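Local coordinates for protein yahD a copper inducible hydrolase (Lactococcus lactis subsp. lactis, PDB 3OG9) that is a copper-inducible alpha/beta hydrolase-fold protein that binds D-malate and probably acts as a hydrolase, at residues N118-L121 with N126-K129; F120-I125 with Q137-E142. One frame throughout, in Å; residues are numbered along the deposited sequence.

Both contacts start from the last turn of helix 111-121, the helix that follows the presumed nucleophile elbow, and share Phe120 and Leu121. Following the chain, the helix ends, the backbone turns at Gly123, and 126-129 folds back against the helix end; contact 1 closes this tight loop just before strand 129-133. The chain then runs through that strand and into the long connection to strand 151-156, where 137-142 returns to the same helix end and closes the wider loop of contact 2. The two loops overlap, the second opening before the first has closed. Asn118 joins them: it belongs to the helix segment of contact 1, and its ND2 probably hydrogen-bonds Glu139 OE2 of contact 2.

Contact 1 of 2, residues N118-L121 with N126-K129; sequences NMFL and NFDK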
ATOM      1  N   ASN A 118       4.076  -0.721   5.657  1.00  5.41           N
ATOM      2  CA  ASN A 118       5.217  -0.387   6.502  1.00  6.46           C
ATOM      3  C   ASN A 118       5.139   1.030   7.110  1.00  7.06           C
ATOM      4  O   ASN A 118       5.379   1.198   8.307  1.00  6.44           O
ATOM      5  CB  ASN A 118       6.520  -0.604   5.724  1.00  6.62           C
ATOM      6  CG  ASN A 118       7.756  -0.438   6.604  1.00  9.61           C
ATOM      7  OD1 ASN A 118       8.318   0.649   6.691  1.00 10.59           O
ATOM      8  ND2 ASN A 118       8.171  -1.520   7.260  1.00 11.89           N
ATOM      9  N   MET A 119       4.787   2.032   6.296  1.00  8.29           N
ATOM     10  CA  MET A 119       4.575   3.405   6.779  1.00  9.52           C
ATOM     11  C   MET A 119       3.524   3.485   7.893  1.00  9.90           C
ATOM     12  O   MET A 119       3.700   4.221   8.868  1.00 10.89           O
ATOM     13  CB  MET A 119       4.155   4.306   5.628  1.00  8.70           C
ATOM     14  CG  MET A 119       5.354   4.653   4.727  1.00 10.05           C
ATOM     15  SD  MET A 119       4.969   5.791   3.384  1.00 15.41           S
ATOM     16  CE  MET A 119       3.552   5.018   2.640  1.00 14.63           C
ATOM     17  N   PHE A 120       2.457   2.717   7.726  1.00  8.86           N
ATOM     18  CA  PHE A 120       1.315   2.689   8.656  1.00  9.46           C
ATOM     19  C   PHE A 120       1.808   2.123   9.986  1.00  9.75           C
ATOM     20  O   PHE A 120       1.587   2.722  11.069  1.00  9.31           O
ATOM     21  CB  PHE A 120       0.271   1.751   8.063  1.00  9.40           C
ATOM     22  CG  PHE A 120      -1.098   1.863   8.676  1.00  8.57           C
ATOM     23  CD1 PHE A 120      -1.689   3.106   8.876  1.00 11.31           C
ATOM     24  CD2 PHE A 120      -1.814   0.718   8.988  1.00 10.46           C
ATOM     25  CE1 PHE A 120      -2.993   3.221   9.408  1.00 12.79           C
ATOM     26  CE2 PHE A 120      -3.115   0.813   9.510  1.00 11.06           C
ATOM     27  CZ  PHE A 120      -3.701   2.082   9.713  1.00 10.88           C
ATOM     28  N   LEU A 121       2.485   0.981   9.899  1.00  9.47           N
ATOM     29  CA  LEU A 121       2.976   0.267  11.083  1.00 11.32           C
ATOM     30  C   LEU A 121       4.115   1.009  11.805  1.00 12.12           C
ATOM     31  O   LEU A 121       4.282   0.863  13.023  1.00 13.25           O
ATOM     32  CB  LEU A 121       3.412  -1.153  10.697  1.00 10.83           C
ATOM     33  CG  LEU A 121       2.256  -2.128  10.490  1.00 11.13           C
ATOM     34  CD1 LEU A 121       2.703  -3.371   9.764  1.00 10.81           C
ATOM     35  CD2 LEU A 121       1.632  -2.504  11.826  1.00 11.35           C
ATOM     36  N   ASN A 126      -0.634   8.624   9.090  1.00 13.22           N
ATOM     37  CA  ASN A 126      -1.895   8.251   9.726  1.00 13.65           C
ATOM     38  C   ASN A 126      -3.024   8.067   8.693  1.00 12.97           C
ATOM     39  O   ASN A 126      -4.010   8.832   8.679  1.00 12.85           O
ATOM     40  CB  ASN A 126      -2.264   9.320  10.756  1.00 14.63           C
ATOM     41  CG  ASN A 126      -3.422   8.899  11.649  1.00 15.78           C
ATOM     42  OD1 ASN A 126      -3.560   7.727  12.020  1.00 20.19           O
ATOM     43  ND2 ASN A 126      -4.268   9.852  11.973  1.00 19.69           N
ATOM     44  N   PHE A 127      -2.880   7.060   7.827  1.00 11.39           N
ATOM     45  CA  PHE A 127      -3.977   6.694   6.906  1.00 10.60           C
ATOM     46  C   PHE A 127      -5.246   6.339   7.692  1.00  9.27           C
ATOM     47  O   PHE A 127      -5.183   5.761   8.789  1.00 10.30           O
ATOM     48  CB  PHE A 127      -3.632   5.458   6.056  1.00 10.37           C
ATOM     49  CG  PHE A 127      -2.473   5.639   5.104  1.00 10.73           C
ATOM     50  CD1 PHE A 127      -2.536   6.565   4.069  1.00 11.24           C
ATOM     51  CD2 PHE A 127      -1.344   4.826   5.227  1.00 10.88           C
ATOM     52  CE1 PHE A 127      -1.462   6.710   3.167  1.00 12.15           C
ATOM     53  CE2 PHE A 127      -0.279   4.950   4.349  1.00 10.65           C
ATOM     54  CZ  PHE A 127      -0.333   5.898   3.318  1.00 10.46           C
ATOM     55  N   ASP A 128      -6.396   6.632   7.104  1.00  9.33           N
ATOM     56  CA  ASP A 128      -7.654   6.204   7.705  1.00  9.77           C
ATOM     57  C   ASP A 128      -7.879   4.696   7.503  1.00  8.66           C
ATOM     58  O   ASP A 128      -8.298   3.985   8.435  1.00  7.24           O
ATOM     59  CB  ASP A 128      -8.824   7.000   7.132  1.00  9.12           C
ATOM     60  CG  ASP A 128     -10.139   6.614   7.783  1.00 14.67           C
ATOM     61  OD1 ASP A 128     -10.210   6.698   9.028  1.00 13.95           O
ATOM     62  OD2 ASP A 128     -11.073   6.200   7.061  1.00 17.07           O
ATOM     63  N   LYS A 129      -7.607   4.227   6.276  1.00  6.98           N
ATOM     64  CA  LYS A 129      -7.758   2.804   5.903  1.00  7.46           C
ATOM     65  C   LYS A 129      -6.666   2.414   4.924  1.00  7.45           C
ATOM     66  O   LYS A 129      -6.068   3.290   4.287  1.00  7.11           O
ATOM     67  CB  LYS A 129      -9.066   2.571   5.160  1.00  7.87           C
ATOM     68  CG  LYS A 129     -10.282   2.824   5.952  1.00 10.61           C
ATOM     69  CD  LYS A 129     -11.504   2.532   5.162  1.00 13.46           C
ATOM     70  CE  LYS A 129     -12.683   2.685   6.062  1.00 15.70           C
ATOM     71  NZ  LYS A 129     -12.867   4.091   6.543  1.00 19.20           N
TER
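Phe120 and Phe127 are brought together by different chi1 settings: Phe120 holds CG anti to its backbone N (-165°), which sends its ring out from the flank of the helix's last turn, whereas Phe127 sets CG anti to the carbonyl carbon (-64°) and reaches back toward the helix. The rings do not stack. Phe120 CD1 comes to the edge of the Phe127 ring, 4.0 Å from CD2, and Phe120 CE1 also lies close to the Phe127 CB. On its own rim, near the ring plane, Phe120 meets a polar neighbour, with CE1 3.4 Å from Phe127 O. That carbonyl oxygen accepts a hydrogen bond from Lys150 NZ. Met119 touches the far end of Phe127: the bend at chi3 (-51°) brings its methyl CE to the ring edge, 4.0 Å from CZ. No hydrogen bond crosses between the segments, and all three touching side chains are buried. The patch packs the helix-to-strand return after the presumed nucleophile helix of the alpha/beta hydrolase fold, the Met119 side chain lying about 12 Å from the bound D-malate. Met119 also rests on Thr83 and Leu86 of helix 76-97, while Phe120 leans on Leu147 and Lys150 in the connection leading to strand 151-156.

Contact 2 of 2, residues F120-I125 with Q137-E142; sequences FLRGKI and QLEDFE
Arg122 spreads its guanidinium flat over Phe141 while gripping Glu139 along one edge, so a single side chain makes both the stack and the salt bridge. The close-packed part is the stack: the two planes are 2° apart with centres separated by 3.8 Å, and CZ stands over the ring face in cation-pi geometry. Further back along the arginine, CD lies over the same face in a CH-pi contact, 3.5 Å from Phe141 CE1. The bend at chi2 (-78°) turns the Arg122 chain from the helix end toward this ring. Leu121 completes the packing from the ring's rim, its CB 3.9 Å from Phe141 CZ and its carbonyl oxygen in the ring plane at the edge.

Glu139 takes the guanidinium side-on. Arg122 NE donates to Glu139 OE2 at 3.0 Å and Arg122 NH2 to Glu139 OE1 at 3.0 Å, with a weak third bond from NH2 to OE2. Both oxygens lie in the guanidinium plane, yet the carboxylate is tilted 39° against it and is approached from above its own plane. Asn118 ND2 gives OE2 a further hydrogen bond from the helix.

Toward solvent the contact thins out. Arg122 lies on this exposed side although ring and carboxylate hold it, and Asp140 and Glu142 turn their CB atoms away from the helix end. Leu121, by contrast, is buried and also packs on Leu175 of helix 165-177.

The paired bonds and the ring face together restrict how the guanidinium can rotate. The Glu139 side chain is about 11 Å from the bound D-malate, so the ion pair lies outside the pocket. The salt bridge ties the connection after strand 129-133 to the end of helix 111-121, and Glu139 probably balances much of the arginine's charge.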
ATOM      1  N   PHE A 120       2.457   2.717   7.726  1.00  8.86           N
ATOM      2  CA  PHE A 120       1.315   2.689   8.656  1.00  9.46           C
ATOM      3  C   PHE A 120       1.808   2.123   9.986  1.00  9.75           C
ATOM      4  O   PHE A 120       1.587   2.722  11.069  1.00  9.31           O
ATOM      5  CB  PHE A 120       0.271   1.751   8.063  1.00  9.40           C
ATOM      6  CG  PHE A 120      -1.098   1.863   8.676  1.00  8.57           C
ATOM      7  CD1 PHE A 120      -1.689   3.106   8.876  1.00 11.31           C
ATOM      8  CD2 PHE A 120      -1.814   0.718   8.988  1.00 10.46           C
ATOM      9  CE1 PHE A 120      -2.993   3.221   9.408  1.00 12.79           C
ATOM     10  CE2 PHE A 120      -3.115   0.813   9.510  1.00 11.06           C
ATOM     11  CZ  PHE A 120      -3.701   2.082   9.713  1.00 10.88           C
ATOM     12  N   LEU A 121       2.485   0.981   9.899  1.00  9.47           N
ATOM     13  CA  LEU A 121       2.976   0.267  11.083  1.00 11.32           C
ATOM     14  C   LEU A 121       4.115   1.009  11.805  1.00 12.12           C
ATOM     15  O   LEU A 121       4.282   0.863  13.023  1.00 13.25           O
ATOM     16  CB  LEU A 121       3.412  -1.153  10.697  1.00 10.83           C
ATOM     17  CG  LEU A 121       2.256  -2.128  10.490  1.00 11.13           C
ATOM     18  CD1 LEU A 121       2.703  -3.371   9.764  1.00 10.81           C
ATOM     19  CD2 LEU A 121       1.632  -2.504  11.826  1.00 11.35           C
ATOM     20  N   ARG A 122       4.892   1.784  11.053  1.00 12.06           N
ATOM     21  CA  ARG A 122       5.951   2.599  11.618  1.00 12.23           C
ATOM     22  C   ARG A 122       5.413   3.918  12.144  1.00 12.36           C
ATOM     23  O   ARG A 122       6.187   4.690  12.721  1.00 13.22           O
ATOM     24  CB  ARG A 122       7.018   2.898  10.550  1.00 12.49           C
ATOM     25  CG  ARG A 122       7.979   1.736  10.238  1.00 14.68           C
ATOM     26  CD  ARG A 122       9.021   1.626  11.324  1.00 18.58           C
ATOM     27  NE  ARG A 122      10.080   0.655  11.078  1.00 19.31           N
ATOM     28  CZ  ARG A 122      11.099   0.476  11.908  1.00 24.75           C
ATOM     29  NH1 ARG A 122      11.174   1.197  13.018  1.00 28.09           N
ATOM     30  NH2 ARG A 122      12.043  -0.414  11.647  1.00 27.30           N
ATOM     31  N   GLY A 123       4.130   4.214  11.885  1.00 11.64           N
ATOM     32  CA  GLY A 123       3.512   5.497  12.289  1.00 12.02           C
ATOM     33  C   GLY A 123       4.013   6.729  11.536  1.00 12.95           C
ATOM     34  O   GLY A 123       3.982   7.844  12.062  1.00 12.78           O
ATOM     35  N   LYS A 124       4.464   6.539  10.298  1.00 12.21           N
ATOM     36  CA  LYS A 124       4.944   7.659   9.491  1.00 12.67           C
ATOM     37  C   LYS A 124       3.798   8.398   8.786  1.00 12.87           C
ATOM     38  O   LYS A 124       3.914   9.605   8.512  1.00 13.51           O
ATOM     39  CB  LYS A 124       5.999   7.212   8.481  1.00 12.18           C
ATOM     40  CG  LYS A 124       7.297   6.631   9.051  1.00 11.58           C
ATOM     41  CD  LYS A 124       8.328   6.498   7.897  1.00 11.90           C
ATOM     42  CE  LYS A 124       9.657   5.966   8.393  1.00 11.64           C
ATOM     43  NZ  LYS A 124      10.811   6.115   7.416  1.00 13.27           N
ATOM     44  N   ILE A 125       2.709   7.686   8.488  1.00 12.81           N
ATOM     45  CA  ILE A 125       1.485   8.293   7.934  1.00 13.07           C
ATOM     46  C   ILE A 125       0.254   7.728   8.673  1.00 13.34           C
ATOM     47  O   ILE A 125       0.117   6.518   8.842  1.00 13.44           O
ATOM     48  CB  ILE A 125       1.282   8.062   6.385  1.00 13.02           C
ATOM     49  CG1 ILE A 125       2.462   8.559   5.555  1.00 16.43           C
ATOM     50  CG2 ILE A 125       0.033   8.819   5.861  1.00 13.52           C
ATOM     51  CD1 ILE A 125       2.198   8.714   3.988  1.00 13.20           C
ATOM     52  N   GLN A 137       5.029  -8.635   4.974  1.00  6.18           N
ATOM     53  CA  GLN A 137       5.901  -7.963   5.937  1.00  7.22           C
ATOM     54  C   GLN A 137       7.303  -7.715   5.323  1.00  7.86           C
ATOM     55  O   GLN A 137       7.926  -8.649   4.829  1.00  9.12           O
ATOM     56  CB  GLN A 137       5.996  -8.821   7.214  1.00  7.59           C
ATOM     57  CG  GLN A 137       6.793  -8.155   8.300  1.00 10.43           C
ATOM     58  CD  GLN A 137       7.169  -9.075   9.403  1.00 17.05           C
ATOM     59  OE1 GLN A 137       7.933 -10.037   9.204  1.00 15.45           O
ATOM     60  NE2 GLN A 137       6.654  -8.791  10.597  1.00 16.48           N
ATOM     61  N   LEU A 138       7.798  -6.478   5.380  1.00  8.17           N
ATOM     62  CA  LEU A 138       9.148  -6.135   4.909  1.00  9.40           C
ATOM     63  C   LEU A 138      10.254  -6.297   5.988  1.00 10.63           C
ATOM     64  O   LEU A 138      11.398  -6.619   5.667  1.00 10.14           O
ATOM     65  CB  LEU A 138       9.147  -4.683   4.409  1.00  8.82           C
ATOM     66  CG  LEU A 138       8.250  -4.465   3.194  1.00  8.48           C
ATOM     67  CD1 LEU A 138       8.404  -3.049   2.753  1.00  8.52           C
ATOM     68  CD2 LEU A 138       8.637  -5.464   2.063  1.00  3.41           C
ATOM     69  N   GLU A 139       9.900  -6.047   7.248  1.00 11.41           N
ATOM     70  CA  GLU A 139      10.841  -6.101   8.349  1.00 13.79           C
ATOM     71  C   GLU A 139      10.112  -6.414   9.665  1.00 15.84           C
ATOM     72  O   GLU A 139       8.909  -6.139   9.818  1.00 14.96           O
ATOM     73  CB  GLU A 139      11.622  -4.769   8.455  1.00 14.07           C
ATOM     74  CG  GLU A 139      10.708  -3.548   8.394  1.00 14.46           C
ATOM     75  CD  GLU A 139      11.349  -2.265   8.924  1.00 17.32           C
ATOM     76  OE1 GLU A 139      12.507  -2.349   9.458  1.00 18.66           O
ATOM     77  OE2 GLU A 139      10.674  -1.192   8.821  1.00 12.05           O
ATOM     78  N   ASP A 140      10.840  -6.992  10.613  1.00 17.11           N
ATOM     79  CA  ASP A 140      10.306  -7.196  11.958  1.00 19.83           C
ATOM     80  C   ASP A 140      10.901  -6.097  12.843  1.00 20.63           C
ATOM     81  O   ASP A 140      12.113  -5.842  12.788  1.00 20.34           O
ATOM     82  CB  ASP A 140      10.691  -8.587  12.461  1.00 21.12           C
ATOM     83  CG  ASP A 140       9.927  -8.998  13.725  1.00 24.36           C
ATOM     84  OD1 ASP A 140       8.942  -8.318  14.104  1.00 29.28           O
ATOM     85  OD2 ASP A 140      10.314 -10.014  14.340  1.00 29.63           O
ATOM     86  N   PHE A 141      10.056  -5.424  13.627  1.00 20.90           N
ATOM     87  CA  PHE A 141      10.492  -4.343  14.521  1.00 22.44           C
ATOM     88  C   PHE A 141       9.498  -4.154  15.665  1.00 23.85           C
ATOM     89  O   PHE A 141       8.455  -4.783  15.672  1.00 23.74           O
ATOM     90  CB  PHE A 141      10.684  -3.020  13.758  1.00 22.34           C
ATOM     91  CG  PHE A 141       9.452  -2.558  13.001  1.00 22.87           C
ATOM     92  CD1 PHE A 141       8.636  -1.549  13.526  1.00 23.33           C
ATOM     93  CD2 PHE A 141       9.120  -3.119  11.759  1.00 22.80           C
ATOM     94  CE1 PHE A 141       7.496  -1.116  12.836  1.00 23.69           C
ATOM     95  CE2 PHE A 141       7.980  -2.687  11.058  1.00 22.72           C
ATOM     96  CZ  PHE A 141       7.169  -1.695  11.599  1.00 21.61           C
ATOM     97  N   GLU A 142       9.846  -3.295  16.627  1.00 26.47           N
ATOM     98  CA  GLU A 142       8.933  -2.915  17.716  1.00 28.69           C
ATOM     99  C   GLU A 142       8.008  -1.786  17.259  1.00 28.98           C
ATOM    100  O   GLU A 142       8.448  -0.633  17.089  1.00 29.46           O
ATOM    101  CB  GLU A 142       9.713  -2.502  18.974  1.00 28.29           C
ATOM    102  CG  GLU A 142       8.829  -2.320  20.219  0.50 30.17           C
ATOM    103  CD  GLU A 142       9.555  -1.628  21.368  0.50 30.93           C
ATOM    104  OE1 GLU A 142      10.684  -2.053  21.682  1.00 34.02           O
ATOM    105  OE2 GLU A 142       9.000  -0.663  21.959  1.00 34.67           O
TER